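Local coordinates for epimerase domain-containing protein (Bacillus cereus HuA2-4, PDB 6ZLK), which probably catalyses the reversible, NAD-dependent epimerisation at C4 of the sugar that interconverts UDP-glucuronic acid and UDP-galacturonic acid, at residues 85-90 against 147-152; 100-105 against 151-156; 182-187 against 304-309. One frame throughout, in Å; residues are numbered along the deposited sequence.

Interaction 1: 85-90 against 147-152. With UGB ((2S,3R,4S,5R,6R)-6-[[[(2R,3S,4R,5R)-5-(2,4-dioxopyrimidin-1-yl)-3,4-dihydroxy-oxolan-2-yl]methoxy-hydroxy-phosphoryl]oxy-hydroxy-phosphoryl]oxy-3,4,5-trihydroxy-oxane-2-carboxylic acid), chain G.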
loop_
_atom_site.group_PDB
_atom_site.type_symbol
_atom_site.label_atom_id
_atom_site.label_comp_id
_atom_site.label_asym_id
_atom_site.label_seq_id
_atom_site.Cartn_x
_atom_site.Cartn_y
_atom_site.Cartn_z
ATOM N N PRO A 85 1.336 -5.582 14.037
ATOM C CA PRO A 85 1.400 -4.179 14.400
ATOM C C PRO A 85 2.849 -3.841 14.769
ATOM O O PRO A 85 3.695 -4.695 14.856
ATOM C CB PRO A 85 0.430 -4.149 15.591
ATOM C CG PRO A 85 0.794 -5.411 16.355
ATOM C CD PRO A 85 1.097 -6.415 15.239
ATOM N N GLY A 86 3.109 -2.588 14.995
ATOM C CA GLY A 86 4.408 -2.223 15.593
ATOM C C GLY A 86 5.154 -1.372 14.595
ATOM O O GLY A 86 5.701 -1.923 13.581
ATOM N N VAL A 87 5.113 -0.070 14.838
ATOM C CA VAL A 87 5.743 0.929 13.955
ATOM C C VAL A 87 7.246 0.613 13.907
ATOM O O VAL A 87 7.857 0.734 12.873
ATOM C CB VAL A 87 5.416 2.339 14.478
ATOM C CG1 VAL A 87 6.286 3.414 13.858
ATOM C CG2 VAL A 87 3.930 2.657 14.322
ATOM N N ARG A 88 7.850 0.282 15.045
ATOM C CA ARG A 88 9.317 0.426 15.185
ATOM C C ARG A 88 10.031 -0.822 14.676
ATOM O O ARG A 88 11.269 -0.776 14.525
ATOM C CB ARG A 88 9.644 0.729 16.656
ATOM C CG ARG A 88 9.128 2.093 17.099
ATOM C CD ARG A 88 9.414 2.388 18.575
ATOM N NE ARG A 88 8.673 1.554 19.509
ATOM C CZ ARG A 88 7.403 1.758 19.873
ATOM N NH1 ARG A 88 6.807 0.937 20.729
ATOM N NH2 ARG A 88 6.749 2.804 19.385
ATOM N N THR A 89 9.342 -1.937 14.486
ATOM C CA THR A 89 9.960 -3.229 14.103
ATOM C C THR A 89 9.559 -3.635 12.686
ATOM O O THR A 89 9.487 -4.826 12.429
ATOM C CB THR A 89 9.576 -4.297 15.130
ATOM O OG1 THR A 89 8.146 -4.391 15.125
ATOM C CG2 THR A 89 10.110 -3.940 16.500
ATOM N N SER A 90 9.323 -2.674 11.774
ATOM C CA SER A 90 8.785 -2.953 10.413
ATOM C C SER A 90 9.874 -2.720 9.364
ATOM O O SER A 90 9.531 -2.717 8.149
ATOM C CB SER A 90 7.532 -2.127 10.094
ATOM O OG SER A 90 7.713 -0.720 10.193
ATOM N N SER A 147 6.141 5.098 8.390
ATOM C CA SER A 147 6.716 3.763 8.659
ATOM C C SER A 147 6.252 2.745 7.629
ATOM O O SER A 147 5.132 2.829 7.123
ATOM C CB SER A 147 6.337 3.248 10.051
ATOM O OG SER A 147 4.923 3.112 10.159
ATOM N N PRO A 148 7.072 1.700 7.377
ATOM C CA PRO A 148 6.659 0.570 6.572
ATOM C C PRO A 148 5.391 -0.108 7.094
ATOM O O PRO A 148 4.545 -0.457 6.340
ATOM C CB PRO A 148 7.872 -0.366 6.571
ATOM C CG PRO A 148 9.047 0.558 6.899
ATOM C CD PRO A 148 8.464 1.566 7.844
ATOM N N TYR A 149 5.241 -0.214 8.410
ATOM C CA TYR A 149 3.972 -0.672 9.038
ATOM C C TYR A 149 2.785 0.127 8.499
ATOM O O TYR A 149 1.782 -0.445 8.058
ATOM C CB TYR A 149 4.075 -0.511 10.559
ATOM C CG TYR A 149 2.765 -0.622 11.278
ATOM C CD1 TYR A 149 1.965 -1.756 11.200
ATOM C CD2 TYR A 149 2.281 0.440 12.024
ATOM C CE1 TYR A 149 0.776 -1.877 11.898
ATOM C CE2 TYR A 149 1.060 0.360 12.667
ATOM C CZ TYR A 149 0.306 -0.799 12.614
ATOM O OH TYR A 149 -0.865 -0.930 13.284
ATOM N N GLY A 150 2.878 1.449 8.568
ATOM C CA GLY A 150 1.806 2.352 8.181
ATOM C C GLY A 150 1.500 2.159 6.720
ATOM O O GLY A 150 0.337 2.204 6.347
ATOM N N VAL A 151 2.553 1.959 5.928
ATOM C CA VAL A 151 2.317 1.710 4.492
ATOM C C VAL A 151 1.431 0.465 4.332
ATOM O O VAL A 151 0.491 0.457 3.518
ATOM C CB VAL A 151 3.633 1.559 3.725
ATOM C CG1 VAL A 151 3.297 1.194 2.300
ATOM C CG2 VAL A 151 4.457 2.834 3.809
ATOM N N THR A 152 1.773 -0.641 4.969
ATOM C CA THR A 152 1.024 -1.883 4.773
ATOM C C THR A 152 -0.427 -1.756 5.259
ATOM O O THR A 152 -1.321 -2.346 4.640
ATOM C CB THR A 152 1.692 -3.083 5.442
ATOM O OG1 THR A 152 1.687 -2.958 6.870
ATOM C CG2 THR A 152 3.090 -3.295 4.914
HETATM N N1 UGB G . 8.008 4.788 23.367
HETATM C C2 UGB G . 8.940 5.134 24.330
HETATM O O2 UGB G . 9.267 6.291 24.565
HETATM N N3 UGB G . 9.455 4.073 25.018
HETATM C C4 UGB G . 9.160 2.736 24.838
HETATM O O4 UGB G . 9.730 1.899 25.536
HETATM C C5 UGB G . 8.201 2.463 23.806
HETATM C C6 UGB G . 7.675 3.482 23.120
HETATM P PA UGB G . 3.357 3.025 21.574
HETATM P PB UGB G . 2.625 3.971 18.911
HETATM O "O'P" UGB G . 1.620 -0.797 17.030
HETATM O "O'Q" UGB G . -0.456 -0.954 16.784
HETATM C "C1'" UGB G . 1.455 3.359 16.665
HETATM O O1A UGB G . 2.567 3.209 22.821
HETATM O O1B UGB G . 3.755 3.195 18.318
HETATM C C1D UGB G . 7.371 5.877 22.622
HETATM C "C2'" UGB G . 0.219 4.032 16.105
HETATM O "O2'" UGB G . 0.188 5.392 16.543
HETATM O O2A UGB G . 4.059 1.746 21.306
HETATM O O2B UGB G . 2.700 5.448 19.015
HETATM C C2D UGB G . 7.266 5.555 21.137
HETATM O O2D UGB G . 8.510 5.864 20.539
HETATM C "C3'" UGB G . -0.999 3.272 16.584
HETATM O "O3'" UGB G . -2.179 3.874 16.036
HETATM O O3A UGB G . 2.370 3.328 20.353
HETATM O O3B UGB G . 1.330 3.564 18.071
HETATM C C3D UGB G . 6.088 6.446 20.733
HETATM O O3D UGB G . 6.533 7.764 20.450
HETATM C "C4'" UGB G . -0.841 1.789 16.237
HETATM O "O4'" UGB G . -0.643 1.604 14.830
HETATM C C4D UGB G . 5.191 6.440 21.981
HETATM O O4D UGB G . 6.044 6.021 23.074
HETATM C "C5'" UGB G . 0.400 1.261 16.960
HETATM O "O5'" UGB G . 1.501 1.961 16.376
HETATM C C5D UGB G . 3.984 5.543 21.910
HETATM O O5D UGB G . 4.403 4.238 21.459
HETATM C "C6'" UGB G . 0.538 -0.270 16.905
#

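Interaction 2: 100-105 against 151-156. With NAD (nicotinamide-adenine-dinucleotide), chain E.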
loop_
_atom_site.group_PDB
_atom_site.type_symbol
_atom_site.label_atom_id
_atom_site.label_comp_id
_atom_site.label_asym_id
_atom_site.label_seq_id
_atom_site.Cartn_x
_atom_site.Cartn_y
_atom_site.Cartn_z
ATOM N N THR A 100 2.677 -9.813 4.170
ATOM C CA THR A 100 1.877 -11.027 4.074
ATOM C C THR A 100 0.631 -10.910 4.967
ATOM O O THR A 100 -0.464 -11.140 4.523
ATOM C CB THR A 100 2.746 -12.202 4.506
ATOM O OG1 THR A 100 3.777 -12.290 3.491
ATOM C CG2 THR A 100 1.918 -13.469 4.610
ATOM N N ASN A 101 0.820 -10.492 6.194
ATOM C CA ASN A 101 -0.323 -10.530 7.141
ATOM C C ASN A 101 -1.172 -9.271 7.076
ATOM O O ASN A 101 -2.329 -9.346 7.524
ATOM C CB ASN A 101 0.178 -10.798 8.549
ATOM C CG ASN A 101 0.799 -12.167 8.598
ATOM O OD1 ASN A 101 0.079 -13.134 8.350
ATOM N ND2 ASN A 101 2.108 -12.242 8.800
ATOM N N ASN A 102 -0.681 -8.136 6.578
ATOM C CA ASN A 102 -1.470 -6.898 6.574
ATOM C C ASN A 102 -2.068 -6.670 5.180
ATOM O O ASN A 102 -3.120 -5.973 5.121
ATOM C CB ASN A 102 -0.691 -5.669 7.026
ATOM C CG ASN A 102 -0.209 -5.777 8.465
ATOM O OD1 ASN A 102 -0.559 -6.757 9.148
ATOM N ND2 ASN A 102 0.646 -4.872 8.891
ATOM N N ILE A 103 -1.435 -7.174 4.108
ATOM C CA ILE A 103 -1.938 -6.946 2.727
ATOM C C ILE A 103 -2.551 -8.230 2.165
ATOM O O ILE A 103 -3.739 -8.220 1.820
ATOM C CB ILE A 103 -0.839 -6.380 1.821
ATOM C CG1 ILE A 103 -0.180 -5.152 2.437
ATOM C CG2 ILE A 103 -1.418 -6.051 0.453
ATOM C CD1 ILE A 103 0.872 -4.492 1.604
ATOM N N MET A 104 -1.785 -9.318 2.121
ATOM C CA MET A 104 -2.292 -10.560 1.490
ATOM C C MET A 104 -3.494 -11.092 2.281
ATOM O O MET A 104 -4.497 -11.496 1.676
ATOM C CB MET A 104 -1.229 -11.661 1.379
ATOM C CG MET A 104 -0.203 -11.414 0.337
ATOM S SD MET A 104 -0.920 -11.409 -1.316
ATOM C CE MET A 104 -2.077 -12.758 -1.365
ATOM N N VAL A 105 -3.468 -11.061 3.604
ATOM C CA VAL A 105 -4.610 -11.538 4.418
ATOM C C VAL A 105 -5.862 -10.715 4.099
ATOM O O VAL A 105 -6.946 -11.257 3.970
ATOM C CB VAL A 105 -4.230 -11.479 5.911
ATOM C CG1 VAL A 105 -5.440 -11.463 6.808
ATOM C CG2 VAL A 105 -3.374 -12.682 6.248
ATOM N N VAL A 151 2.553 1.959 5.928
ATOM C CA VAL A 151 2.317 1.710 4.492
ATOM C C VAL A 151 1.431 0.465 4.332
ATOM O O VAL A 151 0.491 0.457 3.518
ATOM C CB VAL A 151 3.633 1.559 3.725
ATOM C CG1 VAL A 151 3.297 1.194 2.300
ATOM C CG2 VAL A 151 4.457 2.834 3.809
ATOM N N THR A 152 1.773 -0.641 4.969
ATOM C CA THR A 152 1.024 -1.883 4.773
ATOM C C THR A 152 -0.427 -1.756 5.259
ATOM O O THR A 152 -1.321 -2.346 4.640
ATOM C CB THR A 152 1.692 -3.083 5.442
ATOM O OG1 THR A 152 1.687 -2.958 6.870
ATOM C CG2 THR A 152 3.090 -3.295 4.914
ATOM N N LYS A 153 -0.666 -1.006 6.333
ATOM C CA LYS A 153 -2.031 -0.788 6.853
ATOM C C LYS A 153 -2.808 0.086 5.852
ATOM O O LYS A 153 -3.977 -0.225 5.575
ATOM C CB LYS A 153 -1.946 -0.191 8.255
ATOM C CG LYS A 153 -1.387 -1.180 9.289
ATOM C CD LYS A 153 -2.226 -2.361 9.579
ATOM C CE LYS A 153 -3.591 -1.962 10.128
ATOM N NZ LYS A 153 -4.419 -3.094 10.627
ATOM N N LEU A 154 -2.137 1.088 5.299
ATOM C CA LEU A 154 -2.811 1.936 4.293
ATOM C C LEU A 154 -3.150 1.072 3.069
ATOM O O LEU A 154 -4.234 1.247 2.530
ATOM C CB LEU A 154 -1.950 3.138 3.953
ATOM C CG LEU A 154 -2.568 4.102 2.936
ATOM C CD1 LEU A 154 -3.939 4.586 3.371
ATOM C CD2 LEU A 154 -1.600 5.258 2.696
ATOM N N SER A 155 -2.273 0.177 2.632
ATOM C CA SER A 155 -2.603 -0.731 1.488
ATOM C C SER A 155 -3.828 -1.583 1.825
ATOM O O SER A 155 -4.710 -1.825 0.984
ATOM C CB SER A 155 -1.476 -1.598 1.105
ATOM O OG SER A 155 -0.374 -0.780 0.756
ATOM N N GLY A 156 -3.966 -2.003 3.085
ATOM C CA GLY A 156 -5.170 -2.736 3.498
ATOM C C GLY A 156 -6.425 -1.902 3.352
ATOM O O GLY A 156 -7.413 -2.419 2.839
HETATM P PA NAD E . -2.177 -7.967 18.441
HETATM O O1A NAD E . -0.870 -8.317 17.843
HETATM O O2A NAD E . -2.368 -8.061 19.925
HETATM O O5B NAD E . -3.393 -8.682 17.743
HETATM C C5B NAD E . -3.420 -9.057 16.350
HETATM C C4B NAD E . -3.637 -10.547 16.240
HETATM O O4B NAD E . -3.662 -10.891 14.836
HETATM C C3B NAD E . -2.560 -11.401 16.885
HETATM O O3B NAD E . -3.004 -12.086 18.050
HETATM C C2B NAD E . -2.064 -12.282 15.733
HETATM O O2B NAD E . -1.750 -13.619 16.081
HETATM C C1B NAD E . -3.246 -12.240 14.760
HETATM N N9A NAD E . -2.889 -12.476 13.372
HETATM C C8A NAD E . -1.953 -11.813 12.621
HETATM N N7A NAD E . -1.856 -12.257 11.397
HETATM C C5A NAD E . -2.734 -13.339 11.373
HETATM C C6A NAD E . -3.073 -14.275 10.386
HETATM N N6A NAD E . -2.488 -14.344 9.169
HETATM N N1A NAD E . -4.031 -15.187 10.679
HETATM C C2A NAD E . -4.601 -15.160 11.905
HETATM N N3A NAD E . -4.321 -14.359 12.943
HETATM C C4A NAD E . -3.400 -13.461 12.600
HETATM O O3 NAD E . -2.387 -6.437 18.002
HETATM P PN NAD E . -3.482 -5.347 18.543
HETATM O O1N NAD E . -2.738 -4.341 19.287
HETATM O O2N NAD E . -4.596 -6.075 19.119
HETATM O O5D NAD E . -3.955 -4.735 17.167
HETATM C C5D NAD E . -5.135 -5.188 16.617
HETATM C C4D NAD E . -5.397 -4.377 15.380
HETATM O O4D NAD E . -5.549 -2.988 15.723
HETATM C C3D NAD E . -4.296 -4.449 14.312
HETATM O O3D NAD E . -4.896 -4.486 13.005
HETATM C C2D NAD E . -3.559 -3.119 14.454
HETATM O O2D NAD E . -2.861 -2.767 13.256
HETATM C C1D NAD E . -4.727 -2.240 14.889
HETATM N N1N NAD E . -4.337 -1.101 15.705
HETATM C C2N NAD E . -3.877 -1.274 16.976
HETATM C C3N NAD E . -3.519 -0.198 17.709
HETATM C C7N NAD E . -2.939 -0.344 19.073
HETATM O O7N NAD E . -2.669 0.695 19.650
HETATM N N7N NAD E . -2.811 -1.567 19.606
HETATM C C4N NAD E . -3.731 1.095 17.196
HETATM C C5N NAD E . -4.058 1.247 15.852
HETATM C C6N NAD E . -4.408 0.140 15.143
#

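Interaction 3: 182-187 against 304-309. With NAD (nicotinamide-adenine-dinucleotide), chain E.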
loop_
_atom_site.group_PDB
_atom_site.type_symbol
_atom_site.label_atom_id
_atom_site.label_comp_id
_atom_site.label_asym_id
_atom_site.label_seq_id
_atom_site.Cartn_x
_atom_site.Cartn_y
_atom_site.Cartn_z
ATOM N N PRO A 182 -5.514 -2.441 30.241
ATOM C CA PRO A 182 -5.282 -3.838 30.568
ATOM C C PRO A 182 -5.136 -4.651 29.286
ATOM O O PRO A 182 -5.921 -4.415 28.348
ATOM C CB PRO A 182 -6.533 -4.199 31.385
ATOM C CG PRO A 182 -6.955 -2.910 31.987
ATOM C CD PRO A 182 -6.733 -1.927 30.856
ATOM N N ARG A 183 -4.215 -5.603 29.248
ATOM C CA ARG A 183 -3.906 -6.563 28.140
ATOM C C ARG A 183 -3.105 -5.880 27.043
ATOM O O ARG A 183 -2.858 -6.486 26.020
ATOM C CB ARG A 183 -5.124 -7.262 27.546
ATOM C CG ARG A 183 -6.019 -7.931 28.565
ATOM C CD ARG A 183 -7.014 -8.773 27.765
ATOM N NE ARG A 183 -8.088 -9.067 28.657
ATOM C CZ ARG A 183 -9.252 -9.526 28.294
ATOM N NH1 ARG A 183 -9.525 -9.753 27.019
ATOM N NH2 ARG A 183 -10.140 -9.792 29.224
ATOM N N GLN A 184 -2.756 -4.609 27.215
ATOM C CA GLN A 184 -1.948 -3.943 26.167
ATOM C C GLN A 184 -0.722 -4.761 25.797
ATOM O O GLN A 184 -0.129 -5.417 26.626
ATOM C CB GLN A 184 -1.526 -2.563 26.601
ATOM C CG GLN A 184 -0.957 -1.742 25.485
ATOM C CD GLN A 184 -0.270 -0.474 25.916
ATOM O OE1 GLN A 184 0.465 -0.404 26.914
ATOM N NE2 GLN A 184 -0.529 0.586 25.176
ATOM N N ARG A 185 -0.407 -4.828 24.522
ATOM C CA ARG A 185 0.718 -5.665 24.045
ATOM C C ARG A 185 1.992 -5.287 24.811
ATOM O O ARG A 185 2.272 -4.102 25.029
ATOM C CB ARG A 185 0.950 -5.502 22.534
ATOM C CG ARG A 185 -0.266 -5.616 21.631
ATOM C CD ARG A 185 0.234 -5.823 20.227
ATOM N NE ARG A 185 1.246 -4.858 19.804
ATOM C CZ ARG A 185 1.032 -3.671 19.205
ATOM N NH1 ARG A 185 -0.178 -3.272 18.851
ATOM N NH2 ARG A 185 2.068 -2.917 18.868
ATOM N N PRO A 186 2.882 -6.246 25.122
ATOM C CA PRO A 186 4.142 -5.945 25.810
ATOM C C PRO A 186 5.170 -5.089 25.052
ATOM O O PRO A 186 6.129 -4.619 25.692
ATOM C CB PRO A 186 4.768 -7.293 26.140
ATOM C CG PRO A 186 3.864 -8.317 25.591
ATOM C CD PRO A 186 2.595 -7.690 25.058
ATOM N N ASP A 187 4.990 -4.882 23.745
ATOM C CA ASP A 187 5.919 -4.039 22.951
ATOM C C ASP A 187 5.484 -2.576 23.050
ATOM O O ASP A 187 6.222 -1.739 22.585
ATOM C CB ASP A 187 6.038 -4.506 21.493
ATOM C CG ASP A 187 4.744 -4.479 20.695
ATOM O OD1 ASP A 187 3.772 -5.022 21.167
ATOM O OD2 ASP A 187 4.730 -3.888 19.598
ATOM N N GLU A 304 -4.452 3.914 35.843
ATOM C CA GLU A 304 -4.660 3.141 37.096
ATOM C C GLU A 304 -4.956 1.690 36.738
ATOM O O GLU A 304 -4.430 0.776 37.389
ATOM C CB GLU A 304 -5.784 3.746 37.937
ATOM C CG GLU A 304 -5.350 5.010 38.639
ATOM C CD GLU A 304 -6.482 5.883 39.150
ATOM O OE1 GLU A 304 -6.162 7.022 39.604
ATOM O OE2 GLU A 304 -7.652 5.456 39.065
ATOM N N ALA A 305 -5.828 1.481 35.753
ATOM C CA ALA A 305 -6.247 0.141 35.343
ATOM C C ALA A 305 -5.034 -0.571 34.791
ATOM O O ALA A 305 -4.820 -1.736 35.129
ATOM C CB ALA A 305 -7.334 0.214 34.306
ATOM N N GLU A 306 -4.325 0.068 33.852
ATOM C CA GLU A 306 -3.182 -0.628 33.241
ATOM C C GLU A 306 -2.121 -0.901 34.312
ATOM O O GLU A 306 -1.541 -2.005 34.224
ATOM C CB GLU A 306 -2.640 0.113 32.014
ATOM C CG GLU A 306 -1.600 -0.764 31.302
ATOM C CD GLU A 306 -1.151 -0.369 29.896
ATOM O OE1 GLU A 306 -1.768 0.578 29.323
ATOM O OE2 GLU A 306 -0.150 -0.973 29.399
ATOM N N TYR A 307 -1.855 0.013 35.238
ATOM C CA TYR A 307 -0.871 -0.177 36.316
ATOM C C TYR A 307 -1.273 -1.450 37.079
ATOM O O TYR A 307 -0.448 -2.336 37.237
ATOM C CB TYR A 307 -0.825 1.088 37.163
ATOM C CG TYR A 307 0.159 0.945 38.279
ATOM C CD1 TYR A 307 -0.232 0.366 39.463
ATOM C CD2 TYR A 307 1.485 1.271 38.083
ATOM C CE1 TYR A 307 0.679 0.191 40.489
ATOM C CE2 TYR A 307 2.407 1.098 39.098
ATOM C CZ TYR A 307 2.000 0.553 40.296
ATOM O OH TYR A 307 2.894 0.399 41.318
ATOM N N ASP A 308 -2.542 -1.552 37.467
ATOM C CA ASP A 308 -2.967 -2.728 38.292
ATOM C C ASP A 308 -2.831 -4.002 37.464
ATOM O O ASP A 308 -2.442 -5.063 37.976
ATOM C CB ASP A 308 -4.354 -2.505 38.873
ATOM C CG ASP A 308 -4.381 -1.605 40.115
ATOM O OD1 ASP A 308 -3.321 -1.320 40.665
ATOM O OD2 ASP A 308 -5.479 -1.151 40.447
ATOM N N TYR A 309 -3.146 -3.973 36.163
ATOM C CA TYR A 309 -3.064 -5.159 35.294
ATOM C C TYR A 309 -1.608 -5.612 35.182
ATOM O O TYR A 309 -1.314 -6.801 35.348
ATOM C CB TYR A 309 -3.622 -4.803 33.908
ATOM C CG TYR A 309 -3.243 -5.826 32.879
ATOM C CD1 TYR A 309 -3.916 -7.043 32.773
ATOM C CD2 TYR A 309 -2.160 -5.608 32.054
ATOM C CE1 TYR A 309 -3.519 -8.001 31.855
ATOM C CE2 TYR A 309 -1.720 -6.576 31.162
ATOM C CZ TYR A 309 -2.398 -7.770 31.073
ATOM O OH TYR A 309 -1.943 -8.672 30.157
HETATM P PA NAD E . -2.177 -7.967 18.441
HETATM O O1A NAD E . -0.870 -8.317 17.843
HETATM O O2A NAD E . -2.368 -8.061 19.925
HETATM O O5B NAD E . -3.393 -8.682 17.743
HETATM C C5B NAD E . -3.420 -9.057 16.350
HETATM C C4B NAD E . -3.637 -10.547 16.240
HETATM O O4B NAD E . -3.662 -10.891 14.836
HETATM C C3B NAD E . -2.560 -11.401 16.885
HETATM O O3B NAD E . -3.004 -12.086 18.050
HETATM C C2B NAD E . -2.064 -12.282 15.733
HETATM O O2B NAD E . -1.750 -13.619 16.081
HETATM C C1B NAD E . -3.246 -12.240 14.760
HETATM N N9A NAD E . -2.889 -12.476 13.372
HETATM C C8A NAD E . -1.953 -11.813 12.621
HETATM N N7A NAD E . -1.856 -12.257 11.397
HETATM C C5A NAD E . -2.734 -13.339 11.373
HETATM C C6A NAD E . -3.073 -14.275 10.386
HETATM N N6A NAD E . -2.488 -14.344 9.169
HETATM N N1A NAD E . -4.031 -15.187 10.679
HETATM C C2A NAD E . -4.601 -15.160 11.905
HETATM N N3A NAD E . -4.321 -14.359 12.943
HETATM C C4A NAD E . -3.400 -13.461 12.600
HETATM O O3 NAD E . -2.387 -6.437 18.002
HETATM P PN NAD E . -3.482 -5.347 18.543
HETATM O O1N NAD E . -2.738 -4.341 19.287
HETATM O O2N NAD E . -4.596 -6.075 19.119
HETATM O O5D NAD E . -3.955 -4.735 17.167
HETATM C C5D NAD E . -5.135 -5.188 16.617
HETATM C C4D NAD E . -5.397 -4.377 15.380
HETATM O O4D NAD E . -5.549 -2.988 15.723
HETATM C C3D NAD E . -4.296 -4.449 14.312
HETATM O O3D NAD E . -4.896 -4.486 13.005
HETATM C C2D NAD E . -3.559 -3.119 14.454
HETATM O O2D NAD E . -2.861 -2.767 13.256
HETATM C C1D NAD E . -4.727 -2.240 14.889
HETATM N N1N NAD E . -4.337 -1.101 15.705
HETATM C C2N NAD E . -3.877 -1.274 16.976
HETATM C C3N NAD E . -3.519 -0.198 17.709
HETATM C C7N NAD E . -2.939 -0.344 19.073
HETATM O O7N NAD E . -2.669 0.695 19.650
HETATM N N7N NAD E . -2.811 -1.567 19.606
HETATM C C4N NAD E . -3.731 1.095 17.196
HETATM C C5N NAD E . -4.058 1.247 15.852
HETATM C C6N NAD E . -4.408 0.140 15.143
HETATM O O HOH W 1 -0.223 -7.975 27.897
#

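Interaction 1: 85-90 against 147-152
Val-87 and Tyr-149 bring the two backbones together, with a CA to CA distance of 5.5 Å, where the irregular loop 85-90 runs past the start of helix 148-167. Ser-147 is the N-cap of that helix, its OG accepting from Gly-150 N. Ser-90 reaches the same first turn from the loop: Tyr-149 N gives a weak hydrogen bond to Ser-90 OG (3.1 Å, 146°), while that OG donates to Val-87 O from above the carbonyl plane. One hydroxyl thus links the loop to itself and to the helix, and Pro-148 closes over it, with CB against Ser-90 O.

The Tyr-149 ring does most of the packing. With CG anti to the backbone N (chi1 166°), the ring is carried under the Pro-85 to Gly-86 backbone, with Gly-86 N 3.9 Å above the centre of one face. Pro-85 CA approaches Tyr-149 CE1 to 3.5 Å. Val-87 CG2 meets Tyr-149 CD2 obliquely at 3.6 Å, and its other methyl, CG1, rests on Ser-147 CB.

Both segments face the nucleotide sugar. Arg-88 points away from the helix, and its NH1 donates to the phosphate oxygen O2A of UGB at 2.9 Å and 168°, in the guanidinium plane; Arg-88 NH2 also forms a salt bridge with Glu-276. O4' of UGB lies at the edge of the tyrosine ring, 3.0 Å from Tyr-149 OH. With UDP-glucuronic acid (UGA) in this shared site, the same hydroxyl is hydrogen-bonded to O4'; it also bonds O2D of NAD. A ring with the loop backbone over one face, and its OH between the sugar O4' and the cofactor, fits the Tyr-x-x-x-Lys chemistry of the family, and Tyr-149 is probably the tyrosine that, as in related enzymes, exchanges a proton with the 4-hydroxyl.

Interaction 2: 100-105 against 151-156
Asn-102 and Thr-152 join two neighbouring helices of the Rossmann-type NAD-binding domain, 96-113 and 148-167. Asn-102 ND2 donates to Thr-152 OG1 at 3.0 Å with an N-H...O angle of 164°, the hydroxyl lying in the amide plane. Beside this bond Ile-103 turns its CG1 and CD1 branch into the groove: CG1 touches Thr-152 O, and CD1 reaches Ser-155 CB at 3.8 Å. One turn further on, Gly-156 lets the backbones close in, so that Asn-102 O lies 4.2 Å from Gly-156 CA. The short axes run in the same direction, 8.2 Å apart and inclined by 17°.

Second-shell bonds fix the polar pair. Asn-102 OD1 accepts from Ile-84 N, which ties the amide to the loop that follows strand 77-80, and Thr-152 OG1 passes its own hydrogen to Tyr-149 O. Both ends of the amide are therefore engaged within a buried interface. A pi-type turn widens helix 96-113 at 100-104. The two helices also meet their copies in the second subunit: Ile-103 packs on Ile-103 of that chain, an arrangement consistent with the four-helix dimer interface of this family.

NAD is reached by a residue of each helix. Asn-101 OD1 accepts from the adenine N6A, while Lys-153, the lysine of the Tyr-x-x-x-Lys sequence, bends at chi2 and chi3 and passes Asn-102 ND2 with its CD. The bend lets Lys-153 NZ donate to O3D (2.8 Å) and O2D (3.1 Å) of the nicotinamide ribose, with Ile-124 O as a further acceptor.

Interaction 3: 182-187 against 304-309
Ala-305 and Pro-182 make the first contact, as helix 299-313 comes up against the loop that leaves strand 171-180. The methyl of Ala-305 rests on the proline ring, its CB lying 3.9 Å from Pro-182 CG.

Glu-306 follows, and its CA is the nearest to that of Pro-182, 4.7 Å away. Its chain is extended: a chi1 of -171° sets CG opposite the backbone N and carries the carboxylate past the proline to Gln-184. Glu-306 OE2 lies 2.6 Å from Gln-184 OE1, with the carboxylate and amide planes turned 84° apart. With Gln-184 NE2 donating to Val-179 O, two oxygens this close would fit a protonated acid. The surroundings fix both groups: Gly-181 N donates to Glu-306 OE1, and Phe-190 of helix 189-198 packs on both side chains.

A turn later Tyr-309 offers one ring face to the Pro-182 to Arg-183 peptide, which dips toward it nitrogen first. Arg-183 N stands 3.2 Å above the ring centre, and Pro-182 CB meets Tyr-309 CB at 3.9 Å. The side chain of Arg-183 leaves across the ring at about a right angle, and its guanidinium is bound by Gln-18 and Ser-14 of helix 11-21. At the far end of the ring a water bridges Tyr-309 OH and Gln-184 O, 2.9 Å from the latter, to which it donates.

Beyond the helix the same loop reaches the cofactor. Arg-185 grips Asp-187 side-on through NE and NH2 in a salt bridge, its NH1 donates at 2.8 Å to O1N on the nicotinamide-side phosphate of NAD, and its NH2 to O'P of UGB. The C-terminal helix is thereby packed on the outer part of a loop whose inner part belongs to the dinucleotide and UDP-sugar site of an extended short-chain dehydrogenase/reductase fold.

Overall arrangement
From the N terminus, strand 77-80 runs into the loop that opens interaction 1, and helix 96-113, which follows it, opens interaction 2. Both close on helix 148-167, sharing Val-151 and Thr-152; because interaction 2 opens inside the first loop and closes slightly beyond it, the two overlap rather than lie in series. They touch where Tyr-149 meets Asn-102. Interaction 3 comes later and separately, joining the loop after strand 171-180 to helix 299-313 near the C terminus. Its centre is about 22 Å from that of interaction 1, yet Arg-185 packs on Pro-85. Interactions 2 and 3 do not touch, lie on opposite sides of the chain's centre, and both reach NAD.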